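CELL WALL surface anchor family protein (Streptococcus pneumoniae, PDB 2WW8) serves as the pilus adhesin RrgA of the pneumococcus, probably attaching the bacterium to host cells through an integrin-like domain. Local coordinates at residues A292-N300 with K476-G484. Residues are numbered along the deposited sequence; the frame is centred on the assembly and turned at random.
Sequences ADKNGKRLN and KAAGYAVIG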
# COMPACT_ATOMS: atom_id res chain seq x y z
N ALA A 292 40.89 51.09 9.59
CA ALA A 292 41.91 51.85 8.87
C ALA A 292 42.70 52.67 9.90
O ALA A 292 42.19 52.93 10.99
CB ALA A 292 41.23 52.78 7.83
N ASP A 293 43.90 53.10 9.56
CA ASP A 293 44.57 54.01 10.46
C ASP A 293 44.08 55.44 10.16
O ASP A 293 43.20 55.65 9.31
CB ASP A 293 46.10 53.91 10.38
CG ASP A 293 46.71 54.43 9.06
OD1 ASP A 293 46.00 55.05 8.23
OD2 ASP A 293 47.94 54.21 8.91
N LYS A 294 44.62 56.43 10.87
CA LYS A 294 44.10 57.79 10.65
C LYS A 294 44.37 58.43 9.25
O LYS A 294 43.75 59.44 8.96
CB LYS A 294 44.56 58.74 11.78
CG LYS A 294 43.87 58.47 13.15
CD LYS A 294 44.67 59.10 14.35
CE LYS A 294 44.38 60.60 14.72
NZ LYS A 294 42.91 60.79 14.85
N ASN A 295 45.29 57.91 8.44
CA ASN A 295 45.46 58.36 7.05
C ASN A 295 44.65 57.50 6.06
O ASN A 295 44.84 57.61 4.84
CB ASN A 295 46.93 58.26 6.66
CG ASN A 295 47.82 58.96 7.64
OD1 ASN A 295 47.54 60.09 8.04
ND2 ASN A 295 48.93 58.33 8.04
N GLY A 296 43.78 56.64 6.58
CA GLY A 296 42.97 55.71 5.81
C GLY A 296 43.60 54.43 5.25
O GLY A 296 43.00 53.73 4.45
N LYS A 297 44.81 54.09 5.68
CA LYS A 297 45.47 52.88 5.25
C LYS A 297 44.79 51.73 5.97
O LYS A 297 44.53 51.72 7.18
CB LYS A 297 46.95 53.11 5.52
CG LYS A 297 47.84 51.95 5.72
CD LYS A 297 48.25 51.33 4.47
CE LYS A 297 49.64 50.75 4.63
NZ LYS A 297 49.87 50.18 3.23
N ARG A 298 44.40 50.76 5.16
CA ARG A 298 43.49 49.70 5.61
C ARG A 298 44.24 48.61 6.39
O ARG A 298 45.41 48.32 6.10
CB ARG A 298 42.79 49.13 4.37
CG ARG A 298 41.87 50.16 3.71
CD ARG A 298 40.53 50.06 4.38
NE ARG A 298 39.95 48.86 3.76
CZ ARG A 298 39.71 47.70 4.36
NH1 ARG A 298 39.97 47.49 5.67
NH2 ARG A 298 39.19 46.74 3.59
N LEU A 299 43.57 47.99 7.34
CA LEU A 299 44.20 46.88 8.08
C LEU A 299 43.11 46.03 8.72
O LEU A 299 42.07 46.55 9.07
CB LEU A 299 45.18 47.34 9.15
CG LEU A 299 44.69 47.87 10.49
CD1 LEU A 299 45.66 47.60 11.61
CD2 LEU A 299 44.52 49.40 10.32
N ASN A 300 43.34 44.72 8.81
CA ASN A 300 42.36 43.87 9.44
C ASN A 300 42.86 43.68 10.87
O ASN A 300 43.93 43.08 11.08
CB ASN A 300 42.24 42.51 8.69
CG ASN A 300 41.07 41.70 9.16
OD1 ASN A 300 40.62 41.88 10.31
ND2 ASN A 300 40.57 40.79 8.29
N LYS A 476 55.76 49.88 10.15
CA LYS A 476 56.19 51.20 9.77
C LYS A 476 56.57 51.25 8.25
O LYS A 476 56.17 52.16 7.51
CB LYS A 476 57.36 51.56 10.67
CG LYS A 476 58.06 52.79 10.23
CD LYS A 476 57.58 53.99 10.97
CE LYS A 476 58.78 54.90 11.11
NZ LYS A 476 58.07 56.20 11.31
N ALA A 477 57.27 50.24 7.75
CA ALA A 477 57.69 50.26 6.33
C ALA A 477 56.53 50.06 5.38
O ALA A 477 56.56 50.59 4.28
CB ALA A 477 58.81 49.26 6.04
N ALA A 478 55.49 49.35 5.82
CA ALA A 478 54.29 49.15 5.01
C ALA A 478 53.46 50.43 4.90
O ALA A 478 52.57 50.49 4.06
CB ALA A 478 53.45 47.99 5.57
N GLY A 479 53.74 51.43 5.74
CA GLY A 479 53.15 52.78 5.65
C GLY A 479 52.09 53.15 6.68
O GLY A 479 51.46 54.21 6.61
N TYR A 480 51.90 52.30 7.70
CA TYR A 480 51.00 52.66 8.78
C TYR A 480 51.51 53.78 9.69
O TYR A 480 52.71 53.99 9.91
CB TYR A 480 50.68 51.40 9.59
CG TYR A 480 49.94 50.34 8.81
CD1 TYR A 480 48.57 50.42 8.67
CD2 TYR A 480 50.56 49.21 8.32
CE1 TYR A 480 47.86 49.50 8.00
CE2 TYR A 480 49.83 48.20 7.65
CZ TYR A 480 48.48 48.36 7.49
OH TYR A 480 47.65 47.44 6.85
N ALA A 481 50.55 54.51 10.26
CA ALA A 481 50.87 55.58 11.20
C ALA A 481 51.18 54.94 12.54
O ALA A 481 50.36 54.99 13.47
CB ALA A 481 49.63 56.54 11.29
N VAL A 482 52.35 54.33 12.67
CA VAL A 482 52.74 53.71 13.93
C VAL A 482 53.29 54.75 14.93
O VAL A 482 54.19 55.54 14.65
CB VAL A 482 53.74 52.54 13.69
CG1 VAL A 482 53.74 51.62 14.90
CG2 VAL A 482 53.30 51.67 12.50
N ILE A 483 52.79 54.76 16.15
CA ILE A 483 53.39 55.57 17.20
C ILE A 483 54.20 54.65 18.13
O ILE A 483 53.69 53.62 18.56
CB ILE A 483 52.30 56.34 17.99
CG1 ILE A 483 51.54 57.31 17.03
CG2 ILE A 483 52.90 57.06 19.23
CD1 ILE A 483 50.23 57.74 17.61
N GLY A 484 55.46 54.96 18.34
CA GLY A 484 56.26 54.19 19.28
C GLY A 484 57.63 54.07 18.65
O GLY A 484 58.04 55.00 17.95
O HOH W 1 49.21 55.57 7.01
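Tyr480 reaches across to the turn between strands 284-292 and 298-299. Tyr480 OH donates a short bond of 2.5 Å to Arg298 O, lying in the carbonyl plane at the edge of the ring. Lys297 crosses the ring at about a right angle: its CE sits 3.8 Å from the Tyr480 ring centroid, a CH-pi contact over one face. With CG anti to the backbone N (chi1 156°) and bends at chi2 and chi3, the lysine chain passes over the ring, and Lys297 NZ makes a weak bond of 2.8 Å to Ala478 O, beside the Schellman motif that ends helix 469-477. Leu299 CB packs obliquely near the phenol, 3.6 Å from Tyr480 CE1.

Asp293 makes a further polar link, to Ala481. Its CG is tucked between backbone N and carbonyl carbon (chi1 69°), which lets the carboxylate serve both segments. OD1 takes the N-H of Lys297 and, weakly, that of Asn295, bracing the type I turn; Asp293 OD2 accepts the N-H of Ala481 at 3.0 Å, on the anti side and tilted 29° out of the carboxylate plane. A water donates to Asp293 OD2 and Gly479 O and accepts from Asn295 ND2.

The hairpin turn and the helix exit are thus joined by side-chain groups of each segment gripping backbone groups of the other, around the packed Tyr480 ring, with Asp293 probably stabilised as a carboxylate by the N-H groups and water around it.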